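Local coordinates for protein EreC (Klebsiella pneumoniae, PDB 6XCQ) that probably hydrolyses the lactone ring of erythromycin and related macrolides, thereby giving the bacterium resistance to these antibiotics, at residues A[352-357]-A[365-370]; A[68-73]-A[407-412]; A[127-132]-A[433-438]; A[158-163]-A[196-201]. The protein carries 1 engineered substitution. All blocks are in the same frame, centred on the assembly; numbering follows the deposited sequence.

Contact 1 of 4, residues A[352-357]-A[365-370]; sequences EMQFPS and SVVTTP
S357 swings OG anti to its own backbone N (chi1 164°), while S365 holds OG beside the backbone N (chi1 -77°). These two torsions bring the hydroxyls together, and the OG atoms of S357 and S365 form a hydrogen bond of 3.0 Å in which either could be the donor. The rest of the contact is a short antiparallel ladder. E352 and V367 form a hydrogen-bonded pair. E352 N gives to V367 O at 2.9 Å, and V367 N returns a bond of 2.9 Å to E352 O. Q354 and S365 form the next such pair. Q354 N to S365 O is the shorter bond at 2.7 Å, and S365 N to Q354 O is longer at 3.2 Å. Between them M353 and V366 make a non-hydrogen-bonded pair, flanked by CA-H...O contacts from V366 CA to E352 O and from M353 CA to S365 O, each 3.2 Å. On the face that carries E352, Q354, S365 and V367, the CG2 methyl of V367 lies near Q354 CB. E352 bends at chi2 (61°), which folds its carboxylate back over its own strand. OE1 then takes the N-H of M353 at 2.8 Å on its anti lone pair. OE1 also accepts from Q409 NE2 and OE2 bonds to S410 OG, so the acid links this hairpin to the turn of a second one. Strands 349-354 and 365-370 form a two-stranded hairpin at the surface. Its M353 and V366 face packs on the loops holding Q409 and K432, and the backbone of V366 pairs with the C-terminal L438.

Contact 2 of 4, residues A[68-73]-A[407-412]; sequences GAHFVA and RSQSAS
This is a buried, mainly polar contact in which G68 and H70, in the loop between strand 62-65 and helix 73-90, meet Q409 at the tip of hairpin 405-414. Two hydrogen bonds hold it. Q409 N points nearly along the C=O axis of G68 and reaches its O at 2.7 Å, with an N-H...O angle of 172°. The second bond comes back through the side chain. H70 N gives to Q409 OE1 at 3.2 Å, in the amide plane and on a lone pair. The Q409 chain bends at chi2 (-57°), so the amide doubles back to the 68-73 loop and OE1 comes within 3.1 Å of A69 CA. H306 NE2 also bonds to OE1, which thus has two partners. On the other end of the amide, Q409 NE2 gives to a water at 2.9 Å, and that water donates to H70 O. Q409 therefore engages H70 N directly and H70 O through the water. The H70 ring stands edge-to-face with H306, and E67 takes its ND1. Q409 has a positive phi, as befits the second position of the type II' turn S408-A411, and the arrangement is that of a tight two-residue beta-hairpin docked on a loop leaving the main sheet.

Contact 3 of 4, residues A[127-132]-A[433-438]; sequences LTFSLY and DGLVDL
S130, on helix 126-146, is packed by the very end of the chain, yet its polar link to D433 runs through a water. The water donates to S130 O at 2.9 Å and to D433 OD2 at 3.0 Å. All other meetings across the contact are van der Waals. V436 lays its CG2 methyl 3.6 Å from S130 O, and CG1 lies near S130 CB. L438 brings its branched end to the same serine, with CG 4.0 Å from S130 OG. That hydroxyl turns back to P126 O within its own helix, in a weak bond. Further round the helix, L435 CD1 sits obliquely to the F129 ring, 3.8 Å from CE2, and also touches F129 O at 3.5 Å. L435 takes the crowded position between backbone N and carbonyl carbon (chi1 63°), which turns its branches onto the helix. The tail is shaped by an Asx turn. D433 OD1 accepts the N-H of L435 at 3.0 Å, inside a type I turn that closes with V436 N on D433 O. D433 OD2 has a further bond from S134, one turn along the helix from S130. The backbone N of D433 meets F71 O, and the terminal carboxylate of L438 bonds to S365 OG.

Contact 4 of 4, residues A[158-163]-A[196-201]; sequences PNTLNP and DGQSAV
L161 and A200 meet closely: the CD1 methyl of L161 presses on A200 CB at 3.5 Å, closer than usual for two carbons. Beside it T160 lies over the backbone of the other segment. Its CB is 3.6 Å from G197 O, and its CG2 methyl is 3.7 Å from Q198 O, with the Q198 amide oxygen near the same methyl. N162 holds its CG anti to the backbone N (chi1 177°), which carries the amide to the D196 end of the other loop, and ND2 comes to 3.5 Å from D196 CA. A water joins the segments at one end, donating to N159 O at 2.9 Å and accepting from A200 N at 2.8 Å, an N-H of the first turn of helix 200-208. The next shell sets these groups in place. With chi1 at 56°, T160 OG1 faces forward along its own chain and accepts from N162 N at 3.1 Å, an ST turn. This follows a type I turn from P158 to L161. N159 is tied by its amide to T128 and Q103, and T160 O accepts from S203. N162 turns OD1 to the N-H of R164. S199 puts its hydroxyl on L362 O, and D196 forms a salt bridge with K206. Outside these, L161 is backed by T261 and L262 of helix 244-267. The whole is a meeting of two loops that lead into helices 164-177 and 200-208, the first capped by the N162 side chain, the second starting at the N-cap residue S199, beyond strand 151-154.

Contact 1 lies at the surface, contact 2 is buried, and contacts 3 and 4 are partly buried. Contact 1 is a regular backbone ladder. Contact 2 relies on one glutamine, through its backbone N and its side-chain amide, contact 3 on apolar packing and a water, and contact 4 on packing and bridging water between two loops. Contacts 1 and 2 touch through E352, and F71 of contact 2 packs on V366. Contacts 2 and 3 share the joint between the 68-73 loop and helix 126-146, and their segments alternate along the chain. T128 and N159 join contact 3 to contact 4. Contacts 2 and 4 do not touch; their nearest atoms are about 9 Å apart.

Contact 1 of 4, residues A[352-357]-A[365-370]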
loop_
_atom_site.group_PDB
_atom_site.type_symbol
_atom_site.label_atom_id
_atom_site.label_comp_id
_atom_site.label_asym_id
_atom_site.label_seq_id
_atom_site.Cartn_x
_atom_site.Cartn_y
_atom_site.Cartn_z
ATOM N N GLU A 352 9.519 -6.543 13.501
ATOM C CA GLU A 352 9.044 -5.227 13.879
ATOM C C GLU A 352 10.028 -4.190 13.359
ATOM O O GLU A 352 11.213 -4.481 13.161
ATOM C CB GLU A 352 8.888 -5.130 15.408
ATOM C CG GLU A 352 8.401 -3.769 15.940
ATOM C CD GLU A 352 7.028 -3.379 15.421
ATOM O OE1 GLU A 352 6.944 -2.961 14.241
ATOM O OE2 GLU A 352 6.038 -3.485 16.196
ATOM N N MET A 353 9.530 -2.985 13.118
ATOM C CA MET A 353 10.392 -1.876 12.752
ATOM C C MET A 353 10.907 -1.192 14.009
ATOM O O MET A 353 10.127 -0.833 14.895
ATOM C CB MET A 353 9.641 -0.897 11.852
ATOM C CG MET A 353 9.382 -1.494 10.468
ATOM S SD MET A 353 8.268 -0.507 9.456
ATOM C CE MET A 353 6.712 -0.946 10.214
ATOM N N GLN A 354 12.219 -1.037 14.095
ATOM C CA GLN A 354 12.857 -0.410 15.243
ATOM C C GLN A 354 13.266 1.012 14.876
ATOM O O GLN A 354 14.130 1.209 14.014
ATOM C CB GLN A 354 14.060 -1.230 15.695
ATOM C CG GLN A 354 14.712 -0.664 16.942
ATOM C CD GLN A 354 15.885 -1.489 17.389
ATOM O OE1 GLN A 354 15.842 -2.117 18.444
ATOM N NE2 GLN A 354 16.944 -1.509 16.579
ATOM N N PHE A 355 12.652 2.000 15.528
ATOM C CA PHE A 355 12.936 3.411 15.280
ATOM C C PHE A 355 13.160 4.095 16.625
ATOM O O PHE A 355 12.349 3.918 17.551
ATOM C CB PHE A 355 11.789 4.099 14.508
ATOM C CG PHE A 355 11.907 5.604 14.447
ATOM C CD1 PHE A 355 12.676 6.216 13.464
ATOM C CD2 PHE A 355 11.246 6.409 15.367
ATOM C CE1 PHE A 355 12.795 7.603 13.407
ATOM C CE2 PHE A 355 11.356 7.795 15.311
ATOM C CZ PHE A 355 12.132 8.391 14.327
ATOM N N PRO A 356 14.227 4.893 16.776
ATOM C CA PRO A 356 15.181 5.175 15.705
ATOM C C PRO A 356 16.189 4.057 15.583
ATOM O O PRO A 356 16.180 3.117 16.366
ATOM C CB PRO A 356 15.850 6.470 16.161
ATOM C CG PRO A 356 15.772 6.412 17.637
ATOM C CD PRO A 356 14.468 5.740 17.958
ATOM N N SER A 357 17.043 4.142 14.576
ATOM C CA SER A 357 18.082 3.140 14.363
ATOM C C SER A 357 19.240 3.833 13.681
ATOM O O SER A 357 19.423 3.727 12.463
ATOM C CB SER A 357 17.560 1.966 13.538
ATOM O OG SER A 357 18.624 1.201 13.022
ATOM N N SER A 365 15.317 -0.295 11.399
ATOM C CA SER A 365 15.764 -1.661 11.237
ATOM C C SER A 365 14.567 -2.571 11.448
ATOM O O SER A 365 13.524 -2.154 11.956
ATOM C CB SER A 365 16.898 -1.990 12.220
ATOM O OG SER A 365 18.116 -1.427 11.776
ATOM N N VAL A 366 14.727 -3.819 11.036
ATOM C CA VAL A 366 13.696 -4.837 11.154
ATOM C C VAL A 366 14.272 -5.913 12.046
ATOM O O VAL A 366 15.246 -6.574 11.667
ATOM C CB VAL A 366 13.297 -5.419 9.792
ATOM C CG1 VAL A 366 12.327 -6.580 9.983
ATOM C CG2 VAL A 366 12.710 -4.324 8.907
ATOM N N VAL A 367 13.685 -6.085 13.232
ATOM C CA VAL A 367 14.190 -7.003 14.238
ATOM C C VAL A 367 13.057 -7.911 14.696
ATOM O O VAL A 367 11.902 -7.483 14.800
ATOM C CB VAL A 367 14.810 -6.258 15.440
ATOM C CG1 VAL A 367 15.968 -5.402 14.989
ATOM C CG2 VAL A 367 13.771 -5.395 16.135
ATOM N N THR A 368 13.387 -9.167 14.963
ATOM C CA THR A 368 12.403 -10.102 15.491
ATOM C C THR A 368 12.097 -9.759 16.947
ATOM O O THR A 368 13.005 -9.639 17.771
ATOM C CB THR A 368 12.930 -11.527 15.354
ATOM O OG1 THR A 368 13.138 -11.825 13.964
ATOM C CG2 THR A 368 11.942 -12.513 15.923
ATOM N N THR A 369 10.818 -9.594 17.258
ATOM C CA THR A 369 10.389 -9.196 18.585
ATOM C C THR A 369 9.141 -9.988 18.949
ATOM O O THR A 369 8.422 -10.458 18.058
ATOM C CB THR A 369 10.120 -7.681 18.654
ATOM O OG1 THR A 369 10.305 -7.220 20.000
ATOM C CG2 THR A 369 8.720 -7.345 18.201
ATOM N N PRO A 370 8.880 -10.186 20.244
ATOM C CA PRO A 370 7.693 -10.958 20.653
ATOM C C PRO A 370 6.406 -10.313 20.158
ATOM O O PRO A 370 6.217 -9.104 20.272
ATOM C CB PRO A 370 7.760 -10.944 22.188
ATOM C CG PRO A 370 9.197 -10.777 22.494
ATOM C CD PRO A 370 9.735 -9.873 21.405
#

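Contact 2 of 4, residues A[68-73]-A[407-412]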
loop_
_atom_site.group_PDB
_atom_site.type_symbol
_atom_site.label_atom_id
_atom_site.label_comp_id
_atom_site.label_asym_id
_atom_site.label_seq_id
_atom_site.Cartn_x
_atom_site.Cartn_y
_atom_site.Cartn_z
ATOM N N GLY A 68 -0.507 -8.571 8.548
ATOM C CA GLY A 68 -0.517 -8.043 9.899
ATOM C C GLY A 68 0.789 -7.400 10.297
ATOM O O GLY A 68 0.831 -6.651 11.283
ATOM N N ALA A 69 1.854 -7.675 9.549
ATOM C CA ALA A 69 3.147 -7.051 9.774
ATOM C C ALA A 69 3.898 -7.057 8.461
ATOM O O ALA A 69 3.754 -7.984 7.661
ATOM C CB ALA A 69 3.951 -7.781 10.862
ATOM N N HIS A 70 4.672 -6.006 8.226
ATOM C CA HIS A 70 5.491 -5.981 7.028
ATOM C C HIS A 70 6.617 -7.005 7.148
ATOM O O HIS A 70 6.990 -7.426 8.251
ATOM C CB HIS A 70 6.087 -4.583 6.809
ATOM C CG HIS A 70 5.085 -3.536 6.414
ATOM N ND1 HIS A 70 4.128 -3.743 5.443
ATOM C CD2 HIS A 70 4.914 -2.262 6.842
ATOM C CE1 HIS A 70 3.410 -2.644 5.291
ATOM N NE2 HIS A 70 3.872 -1.727 6.123
ATOM N N PHE A 71 7.142 -7.421 5.989
ATOM C CA PHE A 71 8.408 -8.158 5.895
ATOM C C PHE A 71 8.303 -9.595 6.400
ATOM O O PHE A 71 9.292 -10.156 6.882
ATOM C CB PHE A 71 9.532 -7.424 6.635
ATOM C CG PHE A 71 9.604 -5.946 6.312
ATOM C CD1 PHE A 71 9.765 -5.521 5.003
ATOM C CD2 PHE A 71 9.495 -4.994 7.309
ATOM C CE1 PHE A 71 9.838 -4.159 4.691
ATOM C CE2 PHE A 71 9.555 -3.629 7.005
ATOM C CZ PHE A 71 9.726 -3.219 5.693
ATOM N N VAL A 72 7.139 -10.221 6.252
ATOM C CA VAL A 72 6.887 -11.572 6.754
ATOM C C VAL A 72 6.813 -12.532 5.575
ATOM O O VAL A 72 6.059 -12.298 4.625
ATOM C CB VAL A 72 5.590 -11.628 7.579
ATOM C CG1 VAL A 72 5.256 -13.057 7.927
ATOM C CG2 VAL A 72 5.694 -10.764 8.837
ATOM N N ALA A 73 7.580 -13.629 5.648
ATOM C CA ALA A 73 7.635 -14.584 4.541
ATOM C C ALA A 73 6.283 -15.245 4.311
ATOM O O ALA A 73 5.839 -15.388 3.165
ATOM C CB ALA A 73 8.697 -15.652 4.819
ATOM N N ARG A 407 -3.847 -8.851 16.029
ATOM C CA ARG A 407 -2.451 -8.440 16.032
ATOM C C ARG A 407 -2.180 -7.461 14.891
ATOM O O ARG A 407 -2.757 -7.551 13.809
ATOM C CB ARG A 407 -1.536 -9.655 15.908
ATOM C CG ARG A 407 -1.590 -10.569 17.154
ATOM C CD ARG A 407 -0.843 -11.846 16.920
ATOM N NE ARG A 407 -0.254 -12.354 18.161
ATOM C CZ ARG A 407 0.452 -13.469 18.249
ATOM N NH1 ARG A 407 0.645 -14.220 17.173
ATOM N NH2 ARG A 407 0.983 -13.821 19.413
ATOM N N SER A 408 -1.287 -6.519 15.146
ATOM C CA SER A 408 -0.860 -5.590 14.113
ATOM C C SER A 408 0.551 -5.175 14.497
ATOM O O SER A 408 0.749 -4.611 15.578
ATOM C CB SER A 408 -1.819 -4.397 14.036
ATOM O OG SER A 408 -1.347 -3.391 13.159
ATOM N N GLN A 409 1.525 -5.498 13.654
ATOM C CA GLN A 409 2.956 -5.371 14.010
ATOM C C GLN A 409 3.163 -6.177 15.298
ATOM O O GLN A 409 2.605 -7.275 15.423
ATOM C CB GLN A 409 3.362 -3.907 14.094
ATOM C CG GLN A 409 3.273 -3.147 12.770
ATOM C CD GLN A 409 4.104 -3.774 11.668
ATOM O OE1 GLN A 409 3.581 -4.080 10.603
ATOM N NE2 GLN A 409 5.421 -3.934 11.906
ATOM N N SER A 410 3.916 -5.668 16.274
ATOM C CA SER A 410 4.081 -6.353 17.551
ATOM C C SER A 410 3.017 -5.963 18.568
ATOM O O SER A 410 3.120 -6.361 19.730
ATOM C CB SER A 410 5.477 -6.095 18.134
ATOM O OG SER A 410 5.693 -4.723 18.391
ATOM N N ALA A 411 1.983 -5.231 18.148
ATOM C CA ALA A 411 0.892 -4.840 19.031
ATOM C C ALA A 411 -0.420 -5.450 18.544
ATOM O O ALA A 411 -0.407 -6.511 17.915
ATOM C CB ALA A 411 0.795 -3.310 19.108
ATOM N N SER A 412 -1.551 -4.805 18.859
ATOM C CA SER A 412 -2.867 -5.164 18.332
ATOM C C SER A 412 -3.686 -3.904 18.067
ATOM O O SER A 412 -3.410 -2.838 18.612
ATOM C CB SER A 412 -3.662 -6.089 19.279
ATOM O OG SER A 412 -3.036 -7.351 19.453
HETATM O O HOH W 1 7.165 -5.573 10.310
#

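Contact 3 of 4, residues A[127-132]-A[433-438]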
loop_
_atom_site.group_PDB
_atom_site.type_symbol
_atom_site.label_atom_id
_atom_site.label_comp_id
_atom_site.label_asym_id
_atom_site.label_seq_id
_atom_site.Cartn_x
_atom_site.Cartn_y
_atom_site.Cartn_z
ATOM N N LEU A 127 13.278 0.239 -0.116
ATOM C CA LEU A 127 12.078 -0.087 0.663
ATOM C C LEU A 127 11.088 -0.905 -0.161
ATOM O O LEU A 127 10.545 -1.912 0.325
ATOM C CB LEU A 127 11.417 1.187 1.198
ATOM C CG LEU A 127 10.108 1.002 1.968
ATOM C CD1 LEU A 127 10.322 0.215 3.293
ATOM C CD2 LEU A 127 9.467 2.361 2.243
ATOM N N THR A 128 10.847 -0.496 -1.416
ATOM C CA THR A 128 9.977 -1.269 -2.297
ATOM C C THR A 128 10.454 -2.712 -2.428
ATOM O O THR A 128 9.648 -3.652 -2.387
ATOM C CB THR A 128 9.926 -0.605 -3.667
ATOM O OG1 THR A 128 9.370 0.711 -3.524
ATOM C CG2 THR A 128 9.090 -1.439 -4.633
ATOM N N PHE A 129 11.763 -2.902 -2.575
ATOM C CA PHE A 129 12.332 -4.242 -2.693
ATOM C C PHE A 129 12.033 -5.096 -1.455
ATOM O O PHE A 129 11.639 -6.258 -1.576
ATOM C CB PHE A 129 13.837 -4.123 -2.949
ATOM C CG PHE A 129 14.533 -5.442 -3.165
ATOM C CD1 PHE A 129 14.540 -6.038 -4.416
ATOM C CD2 PHE A 129 15.180 -6.080 -2.112
ATOM C CE1 PHE A 129 15.185 -7.252 -4.622
ATOM C CE2 PHE A 129 15.830 -7.294 -2.304
ATOM C CZ PHE A 129 15.829 -7.884 -3.554
ATOM N N SER A 130 12.190 -4.533 -0.254
ATOM C CA SER A 130 11.955 -5.319 0.955
ATOM C C SER A 130 10.469 -5.552 1.209
ATOM O O SER A 130 10.085 -6.612 1.720
ATOM C CB SER A 130 12.588 -4.630 2.162
ATOM O OG SER A 130 13.974 -4.430 1.968
ATOM N N LEU A 131 9.622 -4.579 0.876
ATOM C CA LEU A 131 8.188 -4.724 1.123
ATOM C C LEU A 131 7.555 -5.743 0.188
ATOM O O LEU A 131 6.683 -6.518 0.604
ATOM C CB LEU A 131 7.483 -3.378 0.952
ATOM C CG LEU A 131 7.567 -2.410 2.129
ATOM C CD1 LEU A 131 7.073 -1.061 1.664
ATOM C CD2 LEU A 131 6.729 -2.933 3.286
ATOM N N TYR A 132 7.964 -5.747 -1.084
ATOM C CA TYR A 132 7.262 -6.518 -2.102
ATOM C C TYR A 132 8.148 -7.441 -2.932
ATOM O O TYR A 132 7.625 -8.148 -3.794
ATOM C CB TYR A 132 6.529 -5.567 -3.052
ATOM C CG TYR A 132 5.423 -4.753 -2.416
ATOM C CD1 TYR A 132 4.247 -5.360 -1.983
ATOM C CD2 TYR A 132 5.532 -3.360 -2.292
ATOM C CE1 TYR A 132 3.195 -4.596 -1.402
ATOM C CE2 TYR A 132 4.497 -2.601 -1.717
ATOM C CZ TYR A 132 3.332 -3.225 -1.288
ATOM O OH TYR A 132 2.316 -2.472 -0.740
ATOM N N ASP A 433 11.016 -12.272 6.256
ATOM C CA ASP A 433 11.363 -12.589 4.881
ATOM C C ASP A 433 12.877 -12.549 4.687
ATOM O O ASP A 433 13.530 -11.560 5.027
ATOM C CB ASP A 433 10.675 -11.569 3.970
ATOM C CG ASP A 433 10.786 -11.906 2.499
ATOM O OD1 ASP A 433 11.796 -12.498 2.066
ATOM O OD2 ASP A 433 9.854 -11.524 1.764
ATOM N N GLY A 434 13.418 -13.614 4.089
ATOM C CA GLY A 434 14.857 -13.778 3.932
ATOM C C GLY A 434 15.537 -12.799 2.984
ATOM O O GLY A 434 16.765 -12.663 3.036
ATOM N N LEU A 435 14.795 -12.113 2.122
ATOM C CA LEU A 435 15.465 -11.117 1.291
ATOM C C LEU A 435 15.513 -9.736 1.937
ATOM O O LEU A 435 16.117 -8.831 1.360
ATOM C CB LEU A 435 14.829 -11.005 -0.106
ATOM C CG LEU A 435 13.422 -10.567 -0.516
ATOM C CD1 LEU A 435 13.177 -9.104 -0.211
ATOM C CD2 LEU A 435 13.233 -10.792 -2.025
ATOM N N VAL A 436 14.883 -9.542 3.093
ATOM C CA VAL A 436 14.832 -8.229 3.720
ATOM C C VAL A 436 16.168 -7.934 4.388
ATOM O O VAL A 436 16.648 -8.714 5.220
ATOM C CB VAL A 436 13.676 -8.156 4.719
ATOM C CG1 VAL A 436 13.735 -6.839 5.492
ATOM C CG2 VAL A 436 12.363 -8.278 3.964
ATOM N N ASP A 437 16.743 -6.775 4.053
ATOM C CA ASP A 437 18.116 -6.388 4.367
ATOM C C ASP A 437 18.152 -5.111 5.208
ATOM O O ASP A 437 18.830 -4.148 4.836
ATOM C CB ASP A 437 18.878 -6.178 3.043
ATOM C CG ASP A 437 20.394 -6.277 3.192
ATOM O OD1 ASP A 437 20.889 -6.661 4.277
ATOM O OD2 ASP A 437 21.094 -5.958 2.201
ATOM N N LEU A 438 17.433 -5.069 6.328
ATOM C CA LEU A 438 17.235 -3.786 7.024
ATOM C C LEU A 438 17.637 -3.751 8.501
ATOM O O LEU A 438 17.264 -4.612 9.311
ATOM C CB LEU A 438 15.772 -3.360 6.918
ATOM C CG LEU A 438 15.196 -3.178 5.523
ATOM C CD1 LEU A 438 13.783 -2.621 5.600
ATOM C CD2 LEU A 438 16.109 -2.286 4.701
ATOM O OXT LEU A 438 18.323 -2.813 8.921
HETATM O O HOH W 2 9.662 -9.033 0.097
#

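Contact 4 of 4, residues A[158-163]-A[196-201]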
loop_
_atom_site.group_PDB
_atom_site.type_symbol
_atom_site.label_atom_id
_atom_site.label_comp_id
_atom_site.label_asym_id
_atom_site.label_seq_id
_atom_site.Cartn_x
_atom_site.Cartn_y
_atom_site.Cartn_z
ATOM N N PRO A 158 5.261 8.378 -3.496
ATOM C CA PRO A 158 6.553 7.684 -3.485
ATOM C C PRO A 158 6.843 7.196 -2.074
ATOM O O PRO A 158 6.805 7.987 -1.120
ATOM C CB PRO A 158 7.544 8.764 -3.958
ATOM C CG PRO A 158 6.851 10.045 -3.717
ATOM C CD PRO A 158 5.402 9.753 -4.007
ATOM N N ASN A 159 7.074 5.891 -1.906
ATOM C CA ASN A 159 7.243 5.410 -0.534
ATOM C C ASN A 159 8.548 5.898 0.087
ATOM O O ASN A 159 8.825 5.599 1.258
ATOM C CB ASN A 159 7.115 3.882 -0.474
ATOM C CG ASN A 159 8.096 3.156 -1.368
ATOM O OD1 ASN A 159 9.217 3.602 -1.586
ATOM N ND2 ASN A 159 7.678 1.996 -1.867
ATOM N N THR A 160 9.332 6.662 -0.670
ATOM C CA THR A 160 10.471 7.422 -0.172
ATOM C C THR A 160 10.090 8.807 0.318
ATOM O O THR A 160 10.918 9.456 0.969
ATOM C CB THR A 160 11.513 7.598 -1.281
ATOM O OG1 THR A 160 10.874 8.213 -2.404
ATOM C CG2 THR A 160 12.105 6.257 -1.708
ATOM N N LEU A 161 8.871 9.276 -0.006
ATOM C CA LEU A 161 8.471 10.688 0.134
ATOM C C LEU A 161 9.487 11.625 -0.529
ATOM O O LEU A 161 9.640 12.782 -0.145
ATOM C CB LEU A 161 8.229 11.082 1.601
ATOM C CG LEU A 161 7.177 10.238 2.343
ATOM C CD1 LEU A 161 6.918 10.745 3.782
ATOM C CD2 LEU A 161 5.870 10.177 1.555
ATOM N N ASN A 162 10.164 11.147 -1.568
ATOM C CA ASN A 162 11.057 12.008 -2.328
ATOM C C ASN A 162 10.308 12.488 -3.566
ATOM O O ASN A 162 9.981 11.663 -4.432
ATOM C CB ASN A 162 12.319 11.247 -2.727
ATOM C CG ASN A 162 13.260 12.070 -3.599
ATOM O OD1 ASN A 162 12.952 13.199 -4.009
ATOM N ND2 ASN A 162 14.424 11.499 -3.887
ATOM N N PRO A 163 10.016 13.784 -3.696
ATOM C CA PRO A 163 9.224 14.273 -4.842
ATOM C C PRO A 163 9.993 14.429 -6.143
ATOM O O PRO A 163 9.408 14.907 -7.127
ATOM C CB PRO A 163 8.734 15.642 -4.354
ATOM C CG PRO A 163 9.843 16.124 -3.472
ATOM C CD PRO A 163 10.358 14.867 -2.757
ATOM N N ASP A 196 15.797 13.877 -0.437
ATOM C CA ASP A 196 16.316 12.773 -1.242
ATOM C C ASP A 196 16.475 11.479 -0.445
ATOM O O ASP A 196 17.323 10.645 -0.778
ATOM C CB ASP A 196 17.653 13.151 -1.891
ATOM C CG ASP A 196 18.739 13.462 -0.874
ATOM O OD1 ASP A 196 18.517 13.261 0.340
ATOM O OD2 ASP A 196 19.820 13.927 -1.291
ATOM N N GLY A 197 15.684 11.292 0.605
ATOM C CA GLY A 197 15.773 10.077 1.392
ATOM C C GLY A 197 15.319 8.843 0.622
ATOM O O GLY A 197 14.756 8.911 -0.472
ATOM N N GLN A 198 15.587 7.678 1.207
ATOM C CA GLN A 198 15.104 6.415 0.663
ATOM C C GLN A 198 13.976 5.849 1.507
ATOM O O GLN A 198 13.531 4.712 1.278
ATOM C CB GLN A 198 16.253 5.411 0.541
ATOM C CG GLN A 198 17.138 5.632 -0.676
ATOM C CD GLN A 198 16.479 5.195 -1.979
ATOM O OE1 GLN A 198 15.443 4.532 -1.976
ATOM N NE2 GLN A 198 17.088 5.561 -3.101
ATOM N N SER A 199 13.503 6.623 2.479
ATOM C CA SER A 199 12.349 6.242 3.276
ATOM C C SER A 199 11.760 7.507 3.877
ATOM O O SER A 199 12.392 8.568 3.884
ATOM C CB SER A 199 12.734 5.237 4.363
ATOM O OG SER A 199 13.455 5.896 5.383
ATOM N N ALA A 200 10.541 7.370 4.407
ATOM C CA ALA A 200 9.845 8.519 4.983
ATOM C C ALA A 200 10.637 9.145 6.129
ATOM O O ALA A 200 10.641 10.370 6.288
ATOM C CB ALA A 200 8.451 8.110 5.465
ATOM N N VAL A 201 11.305 8.329 6.946
ATOM C CA VAL A 201 12.010 8.892 8.095
ATOM C C VAL A 201 13.203 9.727 7.638
ATOM O O VAL A 201 13.468 10.804 8.187
ATOM C CB VAL A 201 12.420 7.780 9.082
ATOM C CG1 VAL A 201 13.056 6.660 8.355
ATOM C CG2 VAL A 201 13.375 8.317 10.134
HETATM O O HOH W 3 9.020 5.066 4.149
HETATM O O HOH W 4 15.113 9.082 -2.888
#